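Local coordinates for protein leucine--trna ligase (Agrobacterium radiobacter, PDB 5AH5) that probably joins leucine to tRNA(Leu) at the expense of ATP, as a class I aminoacyl-tRNA synthetase, at residues B[30-42]-B[53-65]. Residues are numbered along the deposited sequence; the frame is centred on the assembly and turned at random.
With LSS (5'-O-(L-leucylsulfamoyl)adenosine), chain I.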
loop_
_atom_site.group_PDB
_atom_site.type_symbol
_atom_site.label_atom_id
_atom_site.label_comp_id
_atom_site.label_asym_id
_atom_site.label_seq_id
_atom_site.Cartn_x
_atom_site.Cartn_y
_atom_site.Cartn_z
ATOM N N GLY B 30 15.118 14.813 17.478
ATOM C CA GLY B 30 15.517 14.175 16.193
ATOM C C GLY B 30 14.540 14.436 15.051
ATOM O O GLY B 30 13.326 14.618 15.260
ATOM N N LYS B 31 15.047 14.457 13.847
ATOM C CA LYS B 31 14.211 14.646 12.689
ATOM C C LYS B 31 13.166 13.499 12.652
ATOM O O LYS B 31 13.447 12.391 13.063
ATOM C CB LYS B 31 15.071 14.613 11.437
ATOM C CG LYS B 31 14.338 15.107 10.208
ATOM C CD LYS B 31 15.248 14.997 9.012
ATOM C CE LYS B 31 14.497 15.340 7.763
ATOM N NZ LYS B 31 15.453 15.328 6.629
ATOM N N LYS B 32 11.980 13.820 12.209
ATOM C CA LYS B 32 10.826 12.919 12.366
ATOM C C LYS B 32 10.949 11.874 11.262
ATOM O O LYS B 32 11.412 12.155 10.152
ATOM C CB LYS B 32 9.518 13.680 12.218
ATOM C CG LYS B 32 9.181 14.201 10.791
ATOM C CD LYS B 32 8.357 13.167 9.973
ATOM C CE LYS B 32 7.864 13.749 8.660
ATOM N NZ LYS B 32 7.193 12.677 7.871
ATOM N N PHE B 33 10.501 10.687 11.554
ATOM C CA PHE B 33 10.355 9.674 10.528
ATOM C C PHE B 33 9.179 8.767 10.899
ATOM O O PHE B 33 9.170 8.210 11.939
ATOM C CB PHE B 33 11.613 8.840 10.445
ATOM C CG PHE B 33 11.719 8.063 9.156
ATOM C CD1 PHE B 33 12.072 8.694 7.978
ATOM C CD2 PHE B 33 11.476 6.712 9.126
ATOM C CE1 PHE B 33 12.157 7.975 6.787
ATOM C CE2 PHE B 33 11.588 5.997 7.927
ATOM C CZ PHE B 33 11.903 6.604 6.770
ATOM N N TYR B 34 8.255 8.610 9.994
ATOM C CA TYR B 34 7.053 7.805 10.178
ATOM C C TYR B 34 7.069 6.635 9.184
ATOM O O TYR B 34 6.829 6.819 8.026
ATOM C CB TYR B 34 5.843 8.700 9.905
ATOM C CG TYR B 34 4.443 8.145 10.276
ATOM C CD1 TYR B 34 4.281 6.962 10.951
ATOM C CD2 TYR B 34 3.299 8.880 9.978
ATOM C CE1 TYR B 34 3.011 6.497 11.269
ATOM C CE2 TYR B 34 2.018 8.431 10.314
ATOM C CZ TYR B 34 1.905 7.260 10.985
ATOM O OH TYR B 34 0.664 6.788 11.282
ATOM N N VAL B 35 7.314 5.459 9.680
ATOM C CA VAL B 35 7.272 4.262 8.866
ATOM C C VAL B 35 6.108 3.410 9.363
ATOM O O VAL B 35 6.021 3.165 10.518
ATOM C CB VAL B 35 8.564 3.424 8.970
ATOM C CG1 VAL B 35 9.115 3.311 10.371
ATOM C CG2 VAL B 35 8.371 2.032 8.383
ATOM N N LEU B 36 5.243 2.956 8.473
ATOM C CA LEU B 36 4.236 1.981 8.876
ATOM C C LEU B 36 3.971 0.998 7.802
ATOM O O LEU B 36 4.429 1.178 6.680
ATOM C CB LEU B 36 2.952 2.696 9.277
ATOM C CG LEU B 36 1.910 3.228 8.313
ATOM C CD1 LEU B 36 0.657 3.619 9.073
ATOM C CD2 LEU B 36 2.422 4.395 7.576
ATOM N N GLU B 37 3.209 -0.016 8.171
ATOM C CA GLU B 37 2.842 -1.110 7.318
ATOM C C GLU B 37 1.319 -1.235 7.382
ATOM O O GLU B 37 0.661 -0.732 8.327
ATOM C CB GLU B 37 3.368 -2.408 7.870
ATOM C CG GLU B 37 4.859 -2.531 8.091
ATOM C CD GLU B 37 5.252 -2.352 9.517
ATOM O OE1 GLU B 37 4.428 -2.676 10.408
ATOM O OE2 GLU B 37 6.425 -1.914 9.761
ATOM N N MET B 38 0.764 -1.920 6.394
ATOM C CA MET B 38 -0.693 -2.114 6.348
ATOM C C MET B 38 -1.149 -2.986 7.491
ATOM O O MET B 38 -0.789 -4.178 7.590
ATOM C CB MET B 38 -1.158 -2.635 4.997
ATOM C CG MET B 38 -1.074 -1.609 3.913
ATOM S SD MET B 38 -1.653 -2.365 2.394
ATOM C CE MET B 38 -1.082 -1.223 1.181
ATOM N N PHE B 39 -1.873 -2.347 8.431
ATOM C CA PHE B 39 -2.350 -3.038 9.665
ATOM C C PHE B 39 -3.279 -4.222 9.355
ATOM O O PHE B 39 -3.927 -4.223 8.342
ATOM C CB PHE B 39 -2.856 -2.029 10.729
ATOM C CG PHE B 39 -4.254 -1.434 10.516
ATOM C CD1 PHE B 39 -4.784 -1.169 9.262
ATOM C CD2 PHE B 39 -4.984 -0.990 11.626
ATOM C CE1 PHE B 39 -6.013 -0.575 9.140
ATOM C CE2 PHE B 39 -6.222 -0.395 11.482
ATOM C CZ PHE B 39 -6.730 -0.151 10.257
ATOM N N PRO B 40 -3.160 -5.312 10.084
ATOM C CA PRO B 40 -3.826 -6.512 9.704
ATOM C C PRO B 40 -5.330 -6.620 10.125
ATOM O O PRO B 40 -5.717 -6.084 11.150
ATOM C CB PRO B 40 -3.071 -7.560 10.451
ATOM C CG PRO B 40 -2.637 -6.914 11.657
ATOM C CD PRO B 40 -2.369 -5.494 11.279
ATOM N N TYR B 41 -6.122 -7.368 9.359
ATOM C CA TYR B 41 -7.498 -7.744 9.788
ATOM C C TYR B 41 -7.402 -8.699 10.946
ATOM O O TYR B 41 -6.612 -9.646 10.967
ATOM C CB TYR B 41 -8.305 -8.390 8.650
ATOM C CG TYR B 41 -8.662 -7.432 7.504
ATOM C CD1 TYR B 41 -9.422 -6.283 7.752
ATOM C CD2 TYR B 41 -8.248 -7.674 6.177
ATOM C CE1 TYR B 41 -9.794 -5.445 6.751
ATOM C CE2 TYR B 41 -8.625 -6.785 5.142
ATOM C CZ TYR B 41 -9.351 -5.672 5.445
ATOM O OH TYR B 41 -9.717 -4.747 4.489
ATOM N N THR B 42 -8.300 -8.555 11.891
ATOM C CA THR B 42 -8.317 -9.466 13.014
ATOM C C THR B 42 -9.177 -10.700 12.704
ATOM O O THR B 42 -10.151 -11.006 13.440
ATOM C CB THR B 42 -8.819 -8.721 14.277
ATOM O OG1 THR B 42 -10.091 -8.126 13.975
ATOM C CG2 THR B 42 -7.835 -7.648 14.614
ATOM N N ASN B 53 6.048 -8.756 5.681
ATOM C CA ASN B 53 5.604 -7.399 5.584
ATOM C C ASN B 53 6.122 -6.490 6.754
ATOM O O ASN B 53 6.592 -5.355 6.541
ATOM C CB ASN B 53 4.086 -7.415 5.533
ATOM C CG ASN B 53 3.483 -6.132 5.120
ATOM O OD1 ASN B 53 2.314 -6.130 4.700
ATOM N ND2 ASN B 53 4.203 -5.023 5.256
ATOM N N TYR B 54 6.158 -7.056 7.935
ATOM C CA TYR B 54 6.381 -6.313 9.155
ATOM C C TYR B 54 7.874 -6.328 9.533
ATOM O O TYR B 54 8.400 -5.411 10.178
ATOM C CB TYR B 54 5.424 -6.795 10.269
ATOM C CG TYR B 54 3.913 -6.674 9.937
ATOM C CD1 TYR B 54 3.447 -5.738 9.049
ATOM C CD2 TYR B 54 2.942 -7.478 10.562
ATOM C CE1 TYR B 54 2.133 -5.606 8.735
ATOM C CE2 TYR B 54 1.568 -7.345 10.224
ATOM C CZ TYR B 54 1.164 -6.441 9.323
ATOM O OH TYR B 54 -0.194 -6.240 8.983
ATOM N N SER B 55 8.550 -7.394 9.183
ATOM C CA SER B 55 9.995 -7.471 9.308
ATOM C C SER B 55 10.665 -6.329 8.612
ATOM O O SER B 55 11.634 -5.760 9.134
ATOM C CB SER B 55 10.511 -8.750 8.716
ATOM O OG SER B 55 10.199 -9.793 9.565
ATOM N N MET B 56 10.158 -5.974 7.457
ATOM C CA MET B 56 10.797 -4.901 6.621
ATOM C C MET B 56 10.688 -3.550 7.323
ATOM O O MET B 56 11.652 -2.762 7.332
ATOM C CB MET B 56 10.175 -4.801 5.245
ATOM C CG MET B 56 10.345 -6.022 4.344
ATOM S SD MET B 56 9.492 -5.880 2.738
ATOM C CE MET B 56 9.917 -7.523 2.163
ATOM N N GLY B 57 9.512 -3.294 7.917
ATOM C CA GLY B 57 9.290 -2.089 8.659
ATOM C C GLY B 57 10.121 -2.046 9.879
ATOM O O GLY B 57 10.667 -0.999 10.170
ATOM N N ASP B 58 10.269 -3.171 10.596
ATOM C CA ASP B 58 11.076 -3.138 11.772
ATOM C C ASP B 58 12.602 -2.859 11.507
ATOM O O ASP B 58 13.266 -2.210 12.286
ATOM C CB ASP B 58 11.028 -4.457 12.505
ATOM C CG ASP B 58 11.567 -4.334 13.924
ATOM O OD1 ASP B 58 11.133 -3.412 14.647
ATOM O OD2 ASP B 58 12.439 -5.132 14.333
ATOM N N THR B 59 13.140 -3.537 10.493
ATOM C CA THR B 59 14.491 -3.359 10.063
ATOM C C THR B 59 14.754 -1.899 9.734
ATOM O O THR B 59 15.726 -1.321 10.237
ATOM C CB THR B 59 14.827 -4.346 8.903
ATOM O OG1 THR B 59 14.865 -5.672 9.475
ATOM C CG2 THR B 59 16.199 -4.027 8.300
ATOM N N LEU B 60 13.912 -1.297 8.899
ATOM C CA LEU B 60 14.071 0.064 8.586
ATOM C C LEU B 60 14.002 0.926 9.868
ATOM O O LEU B 60 14.855 1.772 10.126
ATOM C CB LEU B 60 12.978 0.472 7.606
ATOM C CG LEU B 60 12.978 1.944 7.244
ATOM C CD1 LEU B 60 14.332 2.374 6.660
ATOM C CD2 LEU B 60 11.895 2.167 6.238
ATOM N N ALA B 61 12.981 0.691 10.702
ATOM C CA ALA B 61 12.777 1.539 11.857
ATOM C C ALA B 61 13.998 1.484 12.794
ATOM O O ALA B 61 14.421 2.505 13.266
ATOM C CB ALA B 61 11.522 1.124 12.628
ATOM N N ARG B 62 14.515 0.297 13.085
ATOM C CA ARG B 62 15.639 0.154 13.953
ATOM C C ARG B 62 16.886 0.915 13.430
ATOM O O ARG B 62 17.604 1.511 14.195
ATOM C CB ARG B 62 16.003 -1.327 14.084
ATOM C CG ARG B 62 15.084 -2.076 15.035
ATOM C CD ARG B 62 15.415 -3.544 15.012
ATOM N NE ARG B 62 14.562 -4.324 15.870
ATOM C CZ ARG B 62 14.777 -4.633 17.140
ATOM N NH1 ARG B 62 15.835 -4.215 17.803
ATOM N NH2 ARG B 62 13.888 -5.396 17.767
ATOM N N MET B 63 17.069 0.914 12.116
ATOM C CA MET B 63 18.167 1.631 11.540
ATOM C C MET B 63 17.909 3.124 11.724
ATOM O O MET B 63 18.838 3.859 12.050
ATOM C CB MET B 63 18.354 1.339 10.047
ATOM C CG MET B 63 19.699 1.876 9.622
ATOM S SD MET B 63 19.967 1.695 7.900
ATOM C CE MET B 63 18.928 2.805 6.980
ATOM N N GLN B 64 16.690 3.577 11.442
ATOM C CA GLN B 64 16.417 5.007 11.469
ATOM C C GLN B 64 16.499 5.519 12.882
ATOM O O GLN B 64 17.005 6.599 13.104
ATOM C CB GLN B 64 15.100 5.393 10.845
ATOM C CG GLN B 64 14.951 5.052 9.398
ATOM C CD GLN B 64 15.900 5.858 8.526
ATOM O OE1 GLN B 64 17.101 5.676 8.609
ATOM N NE2 GLN B 64 15.364 6.695 7.683
ATOM N N ILE B 65 16.132 4.702 13.835
ATOM C CA ILE B 65 16.372 5.054 15.217
ATOM C C ILE B 65 17.865 5.216 15.559
ATOM O O ILE B 65 18.267 6.181 16.207
ATOM C CB ILE B 65 15.738 4.041 16.162
ATOM C CG1 ILE B 65 14.195 4.149 16.073
ATOM C CG2 ILE B 65 16.264 4.211 17.580
ATOM C CD1 ILE B 65 13.427 3.059 16.768
HETATM C C1 LSS I . -5.289 -5.999 5.280
HETATM N N1 LSS I . 2.530 -12.435 1.637
HETATM O O1 LSS I . -5.067 -6.222 4.111
HETATM S S1 LSS I . -4.386 -8.183 5.980
HETATM C C2 LSS I . 2.888 -11.157 1.737
HETATM N N2 LSS I . -5.018 -6.857 6.248
HETATM O O2 LSS I . -0.472 -7.539 1.813
HETATM N N3 LSS I . 2.139 -10.231 2.375
HETATM O O3 LSS I . 0.057 -5.431 3.510
HETATM C C4 LSS I . 0.975 -10.625 2.944
HETATM N N4 LSS I . -6.461 -4.697 7.062
HETATM O O4 LSS I . -0.082 -8.216 5.271
HETATM C C5 LSS I . 0.509 -11.926 2.795
HETATM O O5 LSS I . -2.933 -7.918 5.375
HETATM C C6 LSS I . 1.295 -12.835 2.107
HETATM N N6 LSS I . 0.872 -14.122 2.013
HETATM C C7 LSS I . -5.623 -2.094 5.572
HETATM N N7 LSS I . -0.696 -12.007 3.417
HETATM C C8 LSS I . -1.006 -10.772 3.896
HETATM C C9 LSS I . -5.052 -3.500 5.365
HETATM N N9 LSS I . 0.039 -9.946 3.625
HETATM C CA LSS I . -5.956 -4.710 5.664
HETATM C C10 LSS I . -6.696 -1.833 4.503
HETATM C C11 LSS I . -4.429 -1.075 5.557
HETATM O O1A LSS I . -4.999 -9.107 5.015
HETATM C C21 LSS I . 0.144 -8.528 3.906
HETATM C C22 LSS I . -0.855 -7.729 3.145
HETATM C C23 LSS I . -0.919 -6.421 3.938
HETATM C C24 LSS I . -0.663 -6.929 5.341
HETATM C C25 LSS I . -1.954 -7.197 6.117
HETATM O O2A LSS I . -4.094 -8.905 7.200
#
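Tyr54 reaches from the helix to the loop just past the end of the strand and gives its hydroxyl hydrogen to the carbonyl of Met38. The bond is short, 2.6 Å from Tyr54 OH to Met38 O. The acceptor lies at the ring edge, in its plane, and the donor lies in the carbonyl plane. The Pro40 ring lies across the end of Tyr54, with Pro40 CD 3.2 Å from Tyr54 OH.

Glu37 packs against Tyr54 through CB, 3.5 Å from Tyr54 CD1. Its chain bends at chi2 (101°) and brings OE2 to 3.1 Å from Gly57 CA. Gly57 has no side chain, and the oxygen lies directly against its CA. The buried carboxylate is hydrogen-bonded to His73 NE2 through OE2 and to Tyr117 OH through OE1.

Back along the strand, and onward along the helix, Val35 spreads its two methyls over Ala61 and Leu60. Val35 CG1 is 4.0 Å from Ala61 CB. Leu60 CD2 also meets the edge of the Phe33 ring. Gln64 covers one ring face, with its amide nearly perpendicular to the ring (87°) and NE2 3.6 Å from Phe33 CE1. Its CG makes a CH-pi contact with the same ring, and its OE1 is hydrogen-bonded to Arg67 NH1.

Beyond the strand, the chain lines the leucyl-adenylate analogue. Phe39 O accepts a hydrogen bond from LSS N4 at 2.9 Å. From the helix, Asn53 OD1 accepts one from LSS O3 at 2.6 Å. Pro40 and Tyr41 belong to the predicted HIGH region.

Strand 32-37 and the 53-65 part of helix 48-66 run nearly antiparallel and begin a beta-alpha-beta unit of the Rossmann-like catalytic core. Strand 70-72 completes it beside strand 32-37, whose other neighbour in the parallel sheet is strand 520-524. Helix 592-601 packs on the helix through Ser55, Met56 and Thr59, while Tyr54 touches helix 95-112.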